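Long-range contacts in dihydropteridine reductase (PDB 3ORF), which reduces quinonoid dihydropteridine to tetrahydropteridine with NADH or NADPH, probably supplying the tetrahydrobiopterin cofactor of aromatic amino acid hydroxylases: residues N24-G29 and I50-R55; H62-K67 and E79-K84; D89-A94 and F140-A145. All blocks are in the same frame, centred on the assembly; numbering follows the deposited sequence.

In the fold
All three contacts involve strands of one Rossmann-type sheet, in which strands 62-65, 48-53, 24-28, 88-93 and 138-143 lie side by side and parallel. Contacts 1, 2 and 3 follow in series along the chain. Contact 1 joins strands 24-28 and 48-53; contact 2 lies about 9 Å from it, centre to centre, and sets edge strand 62-65 against helix 71-82. That helix leads into strand 88-93, which pairs with strand 138-143 in contact 3, about 11 Å from contact 1 and about 18 Å from contact 2, again between centres. Strands 24-28 and 88-93 are neighbours, and contacts 1 and 3 both reach NAD: the former at its adenosine half, the latter near its nicotinamide half.

Contact 1 (N24-G29 and I50-R55); sequences NILVLG and ISIDFR. With NAD (nicotinamide-adenine-dinucleotide), chain E.
I50 and I52 pair in parallel register with L26 and L28 in a Rossmann beta-alpha-beta unit, where the axes of 24-28 and 50-53 come within 4.8 Å and helix 33-44 makes the crossover. Four backbone hydrogen bonds join them: I50 N to I25 O, V27 N to I50 O, I52 N to V27 O, and G29 N to I52 O. Apolar contacts gather on the face carrying the leucines. L26 CD1 reaches between the isoleucines, 3.7 Å from I50 CG2 and 3.8 Å from I52 CD1, while L28 CD1 meets I52 CG2 and also lies 3.6 Å from NAD C2A; helix 108-133 covers this side.

Beyond the pairing the segments turn to the cofactor. G29 has a positive phi (85°) that would jam a CB against the preceding carbonyl oxygen. The F54 ring lies with one face toward the adenine. Hydrogen bonds hold the adenosine ribose. D53, its CG anti to the backbone N (chi1 -153°), offers both oxygens: OD1 accepts from NAD O2B at 2.7 Å, and OD2 accepts from NAD O3B at 2.6 Å. R55 NH1 donates to both hydroxyl oxygens, NAD O3B and NAD O2B, at 3.0 Å from each.

Contact 2 (H62-K67 and E79-K84); sequences HSFTIK and EKINSK
F64 and I81 are the residues whose CA atoms come nearest across the contact, at 8.9 Å, a spacing that keeps the backbones of strand 62-65 and segment 79-84, which continues helix 71-82, well apart and gives the joining to side chains. The F64 ring does most of this work. Its CG stands anti to the carbonyl carbon (chi1 -64°), on a CB that points toward the helix, and the ring is met by three residues. I81 is the closest: its CG1 comes to 3.6 Å from F64 CE1, and its CD1 also approaches the same ring carbon. The CB of I81 does not point at the strand, but the end of its side chain comes nearer, through CG1.

Two lysines contribute their aliphatic parts. K80, extended beyond CG, runs past F64 in the opposite direction and places its CD 4.1 Å from F64 CD2. K84 brings its CD to the ring edge, near the ring plane, 4.0 Å from F64 CZ. In the Rossmann fold this is a helix laid against an edge strand of the sheet within this chain, 62-65, whose neighbour in the sheet is strand 48-53; F64 also touches I50 there and V77 one turn earlier on the helix.

K84 bends at chi3 and chi4, and its CE comes 4.2 Å from H62 ND1, the two side chains crossing at a slant. The lysine amine remains farther off, with NZ 5.4 Å from H62 ND1. S83 OG donates to K80 O from above the carbonyl plane, at 3.2 Å.

Contact 3 (D89-A94 and F140-A145); sequences DTFVCA and FVLTGA. With NAD (nicotinamide-adenine-dinucleotide), chain E.
F91 and F140 both set CG anti to the backbone N (chi1 168° and 176°), which carries their rings side by side in the same direction from adjoining strands. The ring planes are inclined by 21° and slid past each other, with centroids separated by 5.1 Å, so they barely overlap; the nearest atoms are F91 CD2 and F140 CE1, 3.5 Å apart. Strands 90-93 and 140-143 are parallel neighbours in the Rossmann sheet of this short-chain dehydrogenase/reductase, and F91 pairs with F140, V92 with V141 and C93 with L142.

L142 shares the face with the rings. Its CD2 lies 3.6 Å from C93 CB and also reaches the edge of the F91 ring, near the ring plane. Helix 108-133 packs on this side through S126, which touches F91, C93 and L142. Backbone bonds hold the register: V141 N donates to F91 O, and C93 N donates to V141 O, both at 2.8 Å.

At the end of the pairing C93 O accepts two bonds from one residue, both in its carbonyl plane: T143 N at 3.3 Å and T143 OG1 at 2.7 Å. With a valine here, C93 O would probably lose the shorter of its two bonds and keep only the longer one from the backbone. T143 O in turn accepts from K162 NZ. The other branch of T143 faces the cofactor, its CG2 3.9 Å from NAD C1D.

Contact 1 (N24-G29 and I50-R55)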
# COMPACT_ATOMS: atom_id res chain seq x y z
N ASN A 24 2.65 -10.86 -28.32
CA ASN A 24 2.52 -11.57 -27.05
C ASN A 24 1.80 -10.78 -25.97
O ASN A 24 2.13 -9.60 -25.70
CB ASN A 24 3.89 -11.99 -26.52
CG ASN A 24 4.66 -12.79 -27.55
OD1 ASN A 24 4.04 -13.53 -28.26
ND2 ASN A 24 5.99 -12.63 -27.61
N ILE A 25 0.86 -11.44 -25.29
CA ILE A 25 0.32 -10.85 -24.08
C ILE A 25 0.63 -11.73 -22.88
O ILE A 25 0.45 -12.95 -22.93
CB ILE A 25 -1.20 -10.53 -24.20
CG1 ILE A 25 -1.74 -10.08 -22.83
CG2 ILE A 25 -1.99 -11.72 -24.69
CD1 ILE A 25 -3.29 -9.83 -22.79
N LEU A 26 1.04 -11.12 -21.79
CA LEU A 26 1.31 -11.84 -20.56
C LEU A 26 0.41 -11.44 -19.43
O LEU A 26 0.16 -10.24 -19.22
CB LEU A 26 2.74 -11.59 -20.15
CG LEU A 26 3.13 -11.87 -18.71
CD1 LEU A 26 3.09 -13.28 -18.51
CD2 LEU A 26 4.58 -11.52 -18.65
N VAL A 27 -0.13 -12.41 -18.71
CA VAL A 27 -1.19 -12.12 -17.75
C VAL A 27 -0.87 -12.77 -16.39
O VAL A 27 -0.82 -14.01 -16.30
CB VAL A 27 -2.56 -12.63 -18.23
CG1 VAL A 27 -3.66 -12.22 -17.20
CG2 VAL A 27 -2.92 -12.15 -19.67
N LEU A 28 -0.67 -11.93 -15.36
CA LEU A 28 -0.37 -12.41 -14.00
C LEU A 28 -1.75 -12.55 -13.43
O LEU A 28 -2.59 -11.65 -13.65
CB LEU A 28 0.46 -11.35 -13.22
CG LEU A 28 0.90 -11.69 -11.79
CD1 LEU A 28 1.82 -12.98 -11.84
CD2 LEU A 28 1.65 -10.46 -11.10
N GLY A 29 -2.05 -13.69 -12.78
CA GLY A 29 -3.43 -13.94 -12.42
C GLY A 29 -4.13 -14.58 -13.60
O GLY A 29 -5.38 -14.58 -13.71
N ILE A 50 0.39 -15.85 -22.57
CA ILE A 50 1.21 -16.45 -21.51
C ILE A 50 0.56 -16.15 -20.15
O ILE A 50 0.10 -15.00 -19.93
CB ILE A 50 2.60 -15.88 -21.49
CG1 ILE A 50 3.32 -16.16 -22.80
CG2 ILE A 50 3.38 -16.47 -20.36
CD1 ILE A 50 4.12 -15.04 -23.20
N SER A 51 0.53 -17.13 -19.25
CA SER A 51 -0.16 -16.98 -17.97
C SER A 51 0.77 -17.35 -16.83
O SER A 51 1.43 -18.38 -16.89
CB SER A 51 -1.47 -17.83 -17.95
OG SER A 51 -2.06 -17.97 -16.66
N ILE A 52 0.89 -16.46 -15.83
CA ILE A 52 1.53 -16.80 -14.55
C ILE A 52 0.43 -16.75 -13.48
O ILE A 52 -0.34 -15.78 -13.42
CB ILE A 52 2.68 -15.79 -14.18
CG1 ILE A 52 3.77 -15.69 -15.27
CG2 ILE A 52 3.28 -16.10 -12.79
CD1 ILE A 52 4.60 -14.34 -15.19
N ASP A 53 0.36 -17.77 -12.65
CA ASP A 53 -0.66 -17.90 -11.59
C ASP A 53 -0.21 -19.02 -10.62
O ASP A 53 0.91 -19.60 -10.82
CB ASP A 53 -2.05 -18.13 -12.19
CG ASP A 53 -3.15 -17.64 -11.29
OD1 ASP A 53 -3.01 -17.75 -10.03
OD2 ASP A 53 -4.16 -17.10 -11.82
N PHE A 54 -1.00 -19.29 -9.57
CA PHE A 54 -0.62 -20.39 -8.63
C PHE A 54 -0.89 -21.78 -9.23
O PHE A 54 -0.27 -22.76 -8.85
CB PHE A 54 -1.23 -20.26 -7.22
CG PHE A 54 -0.86 -18.97 -6.52
CD1 PHE A 54 -1.84 -18.14 -5.96
CD2 PHE A 54 0.48 -18.53 -6.48
CE1 PHE A 54 -1.48 -16.90 -5.33
CE2 PHE A 54 0.82 -17.27 -5.86
CZ PHE A 54 -0.14 -16.51 -5.30
N ARG A 55 -1.80 -21.83 -10.19
CA ARG A 55 -2.14 -23.06 -10.90
C ARG A 55 -2.07 -22.73 -12.42
O ARG A 55 -2.07 -21.53 -12.82
CB ARG A 55 -3.50 -23.58 -10.41
CG ARG A 55 -4.68 -22.76 -10.85
CD ARG A 55 -5.86 -22.80 -9.85
NE ARG A 55 -6.89 -21.81 -10.25
CZ ARG A 55 -6.87 -20.51 -9.90
NH1 ARG A 55 -5.91 -20.04 -9.10
NH2 ARG A 55 -7.82 -19.69 -10.32
PA NAD E . -10.12 -14.54 -9.01
O1A NAD E . -10.00 -14.88 -7.57
O2A NAD E . -10.86 -15.43 -9.95
O5B NAD E . -8.59 -14.56 -9.61
C5B NAD E . -7.46 -13.97 -9.10
C4B NAD E . -6.27 -14.82 -9.59
O4B NAD E . -5.08 -14.21 -9.02
C3B NAD E . -6.36 -16.24 -8.97
O3B NAD E . -5.95 -17.18 -9.93
C2B NAD E . -5.25 -16.27 -7.94
O2B NAD E . -4.65 -17.57 -7.86
C1B NAD E . -4.25 -15.28 -8.57
N9A NAD E . -3.33 -14.61 -7.60
C8A NAD E . -3.68 -14.18 -6.36
N7A NAD E . -2.60 -13.59 -5.83
C5A NAD E . -1.55 -13.68 -6.71
C6A NAD E . -0.19 -13.26 -6.70
N6A NAD E . 0.37 -12.68 -5.61
N1A NAD E . 0.59 -13.49 -7.80
C2A NAD E . 0.09 -14.12 -8.85
N3A NAD E . -1.20 -14.53 -8.87
C4A NAD E . -2.03 -14.35 -7.82
O3 NAD E . -10.61 -13.04 -9.04
PN NAD E . -11.27 -12.23 -10.16
O1N NAD E . -12.72 -12.25 -9.79
O2N NAD E . -10.75 -12.58 -11.55
O5D NAD E . -10.77 -10.71 -9.90
C5D NAD E . -9.69 -10.11 -10.63
C4D NAD E . -9.31 -8.76 -10.01
O4D NAD E . -10.51 -7.99 -9.73
C3D NAD E . -8.54 -8.79 -8.68
O3D NAD E . -7.36 -7.93 -8.86
C2D NAD E . -9.50 -8.15 -7.66
O2D NAD E . -8.68 -7.50 -6.67
C1D NAD E . -10.13 -7.11 -8.62
N1N NAD E . -11.23 -6.07 -8.41
C2N NAD E . -12.67 -6.33 -8.45
C3N NAD E . -13.56 -5.22 -8.25
C7N NAD E . -15.11 -5.34 -8.28
O7N NAD E . -15.79 -4.77 -7.41
N7N NAD E . -15.60 -6.02 -9.34
C4N NAD E . -13.05 -3.92 -8.04
C5N NAD E . -11.67 -3.68 -8.03
C6N NAD E . -10.79 -4.73 -8.21

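Contact 2 (H62-K67 and E79-K84)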
# COMPACT_ATOMS: atom_id res chain seq x y z
N HIS A 62 1.37 -20.49 -23.26
CA HIS A 62 2.38 -20.83 -22.30
C HIS A 62 1.85 -20.56 -20.91
O HIS A 62 1.28 -19.49 -20.67
CB HIS A 62 3.62 -19.98 -22.49
CG HIS A 62 4.29 -20.14 -23.82
ND1 HIS A 62 5.32 -21.04 -24.04
CD2 HIS A 62 4.13 -19.47 -24.99
CE1 HIS A 62 5.74 -20.92 -25.29
NE2 HIS A 62 5.04 -19.97 -25.88
N SER A 63 2.05 -21.49 -19.99
CA SER A 63 1.51 -21.30 -18.64
C SER A 63 2.58 -21.60 -17.60
O SER A 63 3.23 -22.65 -17.67
CB SER A 63 0.23 -22.15 -18.43
OG SER A 63 -0.13 -22.23 -17.06
N PHE A 64 2.74 -20.70 -16.63
CA PHE A 64 3.74 -20.86 -15.58
C PHE A 64 3.08 -20.80 -14.21
O PHE A 64 2.11 -20.08 -13.99
CB PHE A 64 4.84 -19.81 -15.67
CG PHE A 64 5.66 -19.90 -16.93
CD1 PHE A 64 5.32 -19.13 -18.05
CD2 PHE A 64 6.75 -20.76 -17.01
CE1 PHE A 64 6.03 -19.22 -19.22
CE2 PHE A 64 7.48 -20.85 -18.20
CZ PHE A 64 7.12 -20.09 -19.32
N THR A 65 3.68 -21.52 -13.28
CA THR A 65 3.17 -21.66 -11.97
C THR A 65 4.20 -21.02 -11.06
O THR A 65 5.44 -21.14 -11.32
CB THR A 65 2.98 -23.15 -11.70
OG1 THR A 65 1.66 -23.36 -11.26
CG2 THR A 65 4.04 -23.78 -10.74
N ILE A 66 3.74 -20.31 -10.02
CA ILE A 66 4.65 -19.77 -9.00
C ILE A 66 4.17 -20.25 -7.65
O ILE A 66 2.98 -20.44 -7.49
CB ILE A 66 4.75 -18.23 -9.06
CG1 ILE A 66 3.36 -17.59 -9.20
CG2 ILE A 66 5.65 -17.84 -10.26
CD1 ILE A 66 3.43 -16.09 -8.92
N LYS A 67 5.09 -20.56 -6.73
CA LYS A 67 4.70 -21.17 -5.46
C LYS A 67 4.35 -20.01 -4.58
O LYS A 67 3.54 -20.17 -3.68
CB LYS A 67 5.78 -22.04 -4.74
CG LYS A 67 6.71 -22.99 -5.57
CD LYS A 67 6.17 -24.46 -5.81
CE LYS A 67 6.18 -25.39 -4.56
NZ LYS A 67 5.17 -26.50 -4.70
N GLU A 79 13.16 -15.26 -15.29
CA GLU A 79 14.35 -15.94 -15.85
C GLU A 79 13.96 -17.06 -16.85
O GLU A 79 14.58 -17.17 -17.88
CB GLU A 79 15.36 -16.36 -14.74
CG GLU A 79 15.91 -15.09 -13.95
CD GLU A 79 16.87 -15.38 -12.78
OE1 GLU A 79 16.72 -16.38 -12.01
OE2 GLU A 79 17.81 -14.57 -12.65
N LYS A 80 12.86 -17.78 -16.56
CA LYS A 80 12.33 -18.82 -17.46
C LYS A 80 11.80 -18.27 -18.75
O LYS A 80 12.09 -18.80 -19.80
CB LYS A 80 11.21 -19.63 -16.81
CG LYS A 80 11.61 -20.70 -15.84
CD LYS A 80 10.35 -21.31 -15.21
CE LYS A 80 10.67 -22.18 -13.99
NZ LYS A 80 9.42 -22.56 -13.27
N ILE A 81 11.00 -17.21 -18.68
CA ILE A 81 10.35 -16.65 -19.86
C ILE A 81 11.37 -15.97 -20.79
O ILE A 81 11.24 -15.95 -22.04
CB ILE A 81 9.30 -15.61 -19.42
CG1 ILE A 81 8.11 -16.30 -18.73
CG2 ILE A 81 8.86 -14.79 -20.61
CD1 ILE A 81 7.12 -15.38 -18.12
N ASN A 82 12.36 -15.38 -20.14
CA ASN A 82 13.50 -14.68 -20.77
C ASN A 82 14.34 -15.68 -21.58
O ASN A 82 14.47 -15.53 -22.81
CB ASN A 82 14.36 -14.03 -19.67
CG ASN A 82 14.92 -12.70 -20.07
OD1 ASN A 82 14.26 -11.65 -19.96
ND2 ASN A 82 16.16 -12.72 -20.54
N SER A 83 14.87 -16.71 -20.91
CA SER A 83 15.59 -17.81 -21.59
C SER A 83 14.78 -18.54 -22.69
O SER A 83 15.31 -19.39 -23.35
CB SER A 83 16.12 -18.82 -20.56
OG SER A 83 15.15 -19.81 -20.18
N LYS A 84 13.49 -18.21 -22.86
CA LYS A 84 12.67 -18.72 -23.98
C LYS A 84 12.57 -17.67 -25.09
O LYS A 84 11.83 -17.83 -26.05
CB LYS A 84 11.25 -19.07 -23.48
CG LYS A 84 11.13 -20.46 -22.91
CD LYS A 84 9.78 -20.67 -22.26
CE LYS A 84 9.12 -22.01 -22.64
NZ LYS A 84 9.98 -23.24 -22.43

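Contact 3 (D89-A94 and F140-A145)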
# COMPACT_ATOMS: atom_id res chain seq x y z
N ASP A 89 4.04 -7.55 -25.65
CA ASP A 89 3.52 -6.27 -26.11
C ASP A 89 2.46 -5.66 -25.17
O ASP A 89 2.21 -4.43 -25.22
CB ASP A 89 2.87 -6.49 -27.48
CG ASP A 89 3.90 -6.97 -28.57
OD1 ASP A 89 3.94 -8.21 -28.92
OD2 ASP A 89 4.70 -6.14 -28.99
N THR A 90 1.76 -6.53 -24.44
CA THR A 90 0.80 -6.17 -23.46
C THR A 90 0.98 -7.05 -22.21
O THR A 90 1.08 -8.29 -22.31
CB THR A 90 -0.60 -6.39 -23.97
OG1 THR A 90 -0.89 -5.44 -25.01
CG2 THR A 90 -1.59 -6.24 -22.82
N PHE A 91 1.05 -6.39 -21.05
CA PHE A 91 1.09 -7.10 -19.77
C PHE A 91 -0.15 -6.72 -18.98
O PHE A 91 -0.53 -5.53 -18.96
CB PHE A 91 2.34 -6.74 -18.97
CG PHE A 91 2.27 -7.22 -17.55
CD1 PHE A 91 2.66 -8.52 -17.23
CD2 PHE A 91 1.70 -6.40 -16.54
CE1 PHE A 91 2.50 -9.01 -15.92
CE2 PHE A 91 1.59 -6.87 -15.23
CZ PHE A 91 2.00 -8.22 -14.93
N VAL A 92 -0.82 -7.68 -18.36
CA VAL A 92 -2.03 -7.35 -17.55
C VAL A 92 -1.93 -8.04 -16.22
O VAL A 92 -1.69 -9.24 -16.17
CB VAL A 92 -3.31 -7.85 -18.21
CG1 VAL A 92 -4.56 -7.55 -17.27
CG2 VAL A 92 -3.50 -7.18 -19.56
N CYS A 93 -2.06 -7.32 -15.12
CA CYS A 93 -2.16 -8.07 -13.88
C CYS A 93 -3.61 -8.21 -13.46
O CYS A 93 -4.34 -7.20 -13.19
CB CYS A 93 -1.35 -7.41 -12.77
SG CYS A 93 -1.59 -8.10 -11.09
N ALA A 94 -4.08 -9.45 -13.45
CA ALA A 94 -5.45 -9.68 -13.04
C ALA A 94 -5.46 -10.46 -11.77
O ALA A 94 -6.47 -11.00 -11.42
CB ALA A 94 -6.24 -10.43 -14.12
N PHE A 140 0.94 -1.71 -20.35
CA PHE A 140 1.11 -2.32 -19.06
C PHE A 140 -0.08 -1.98 -18.17
O PHE A 140 -0.29 -0.81 -17.81
CB PHE A 140 2.39 -1.76 -18.45
CG PHE A 140 2.65 -2.23 -17.06
CD1 PHE A 140 3.48 -3.33 -16.83
CD2 PHE A 140 2.10 -1.56 -15.99
CE1 PHE A 140 3.76 -3.73 -15.52
CE2 PHE A 140 2.35 -1.98 -14.71
CZ PHE A 140 3.17 -3.07 -14.48
N VAL A 141 -0.86 -2.98 -17.77
CA VAL A 141 -2.07 -2.66 -17.04
C VAL A 141 -2.18 -3.34 -15.73
O VAL A 141 -2.13 -4.54 -15.73
CB VAL A 141 -3.32 -2.98 -17.87
CG1 VAL A 141 -4.62 -2.68 -17.08
CG2 VAL A 141 -3.30 -2.10 -19.12
N LEU A 142 -2.39 -2.59 -14.62
CA LEU A 142 -2.75 -3.21 -13.35
C LEU A 142 -4.24 -3.04 -13.05
O LEU A 142 -4.84 -2.00 -13.36
CB LEU A 142 -1.92 -2.60 -12.20
CG LEU A 142 -0.39 -2.63 -12.32
CD1 LEU A 142 0.35 -2.17 -11.02
CD2 LEU A 142 -0.04 -4.10 -12.62
N THR A 143 -4.84 -4.05 -12.42
CA THR A 143 -6.21 -3.96 -11.86
C THR A 143 -6.21 -3.25 -10.48
O THR A 143 -5.63 -3.77 -9.47
CB THR A 143 -6.86 -5.32 -11.77
OG1 THR A 143 -6.77 -5.94 -13.09
CG2 THR A 143 -8.36 -5.13 -11.48
N GLY A 144 -6.85 -2.07 -10.42
CA GLY A 144 -6.92 -1.33 -9.15
C GLY A 144 -8.31 -1.55 -8.56
O GLY A 144 -8.92 -2.64 -8.75
N ALA A 145 -8.87 -0.51 -7.91
CA ALA A 145 -10.27 -0.61 -7.50
C ALA A 145 -10.92 0.71 -7.48
O ALA A 145 -10.42 1.63 -6.88
CB ALA A 145 -10.44 -1.35 -6.15
PA NAD E . -10.12 -14.54 -9.01
O1A NAD E . -10.00 -14.88 -7.57
O2A NAD E . -10.86 -15.43 -9.95
O5B NAD E . -8.59 -14.56 -9.61
C5B NAD E . -7.46 -13.97 -9.10
C4B NAD E . -6.27 -14.82 -9.59
O4B NAD E . -5.08 -14.21 -9.02
C3B NAD E . -6.36 -16.24 -8.97
O3B NAD E . -5.95 -17.18 -9.93
C2B NAD E . -5.25 -16.27 -7.94
O2B NAD E . -4.65 -17.57 -7.86
C1B NAD E . -4.25 -15.28 -8.57
N9A NAD E . -3.33 -14.61 -7.60
C8A NAD E . -3.68 -14.18 -6.36
N7A NAD E . -2.60 -13.59 -5.83
C5A NAD E . -1.55 -13.68 -6.71
C6A NAD E . -0.19 -13.26 -6.70
N6A NAD E . 0.37 -12.68 -5.61
N1A NAD E . 0.59 -13.49 -7.80
C2A NAD E . 0.09 -14.12 -8.85
N3A NAD E . -1.20 -14.53 -8.87
C4A NAD E . -2.03 -14.35 -7.82
O3 NAD E . -10.61 -13.04 -9.04
PN NAD E . -11.27 -12.23 -10.16
O1N NAD E . -12.72 -12.25 -9.79
O2N NAD E . -10.75 -12.58 -11.55
O5D NAD E . -10.77 -10.71 -9.90
C5D NAD E . -9.69 -10.11 -10.63
C4D NAD E . -9.31 -8.76 -10.01
O4D NAD E . -10.51 -7.99 -9.73
C3D NAD E . -8.54 -8.79 -8.68
O3D NAD E . -7.36 -7.93 -8.86
C2D NAD E . -9.50 -8.15 -7.66
O2D NAD E . -8.68 -7.50 -6.67
C1D NAD E . -10.13 -7.11 -8.62
N1N NAD E . -11.23 -6.07 -8.41
C2N NAD E . -12.67 -6.33 -8.45
C3N NAD E . -13.56 -5.22 -8.25
C7N NAD E . -15.11 -5.34 -8.28
O7N NAD E . -15.79 -4.77 -7.41
N7N NAD E . -15.60 -6.02 -9.34
C4N NAD E . -13.05 -3.92 -8.04
C5N NAD E . -11.67 -3.68 -8.03
C6N NAD E . -10.79 -4.73 -8.21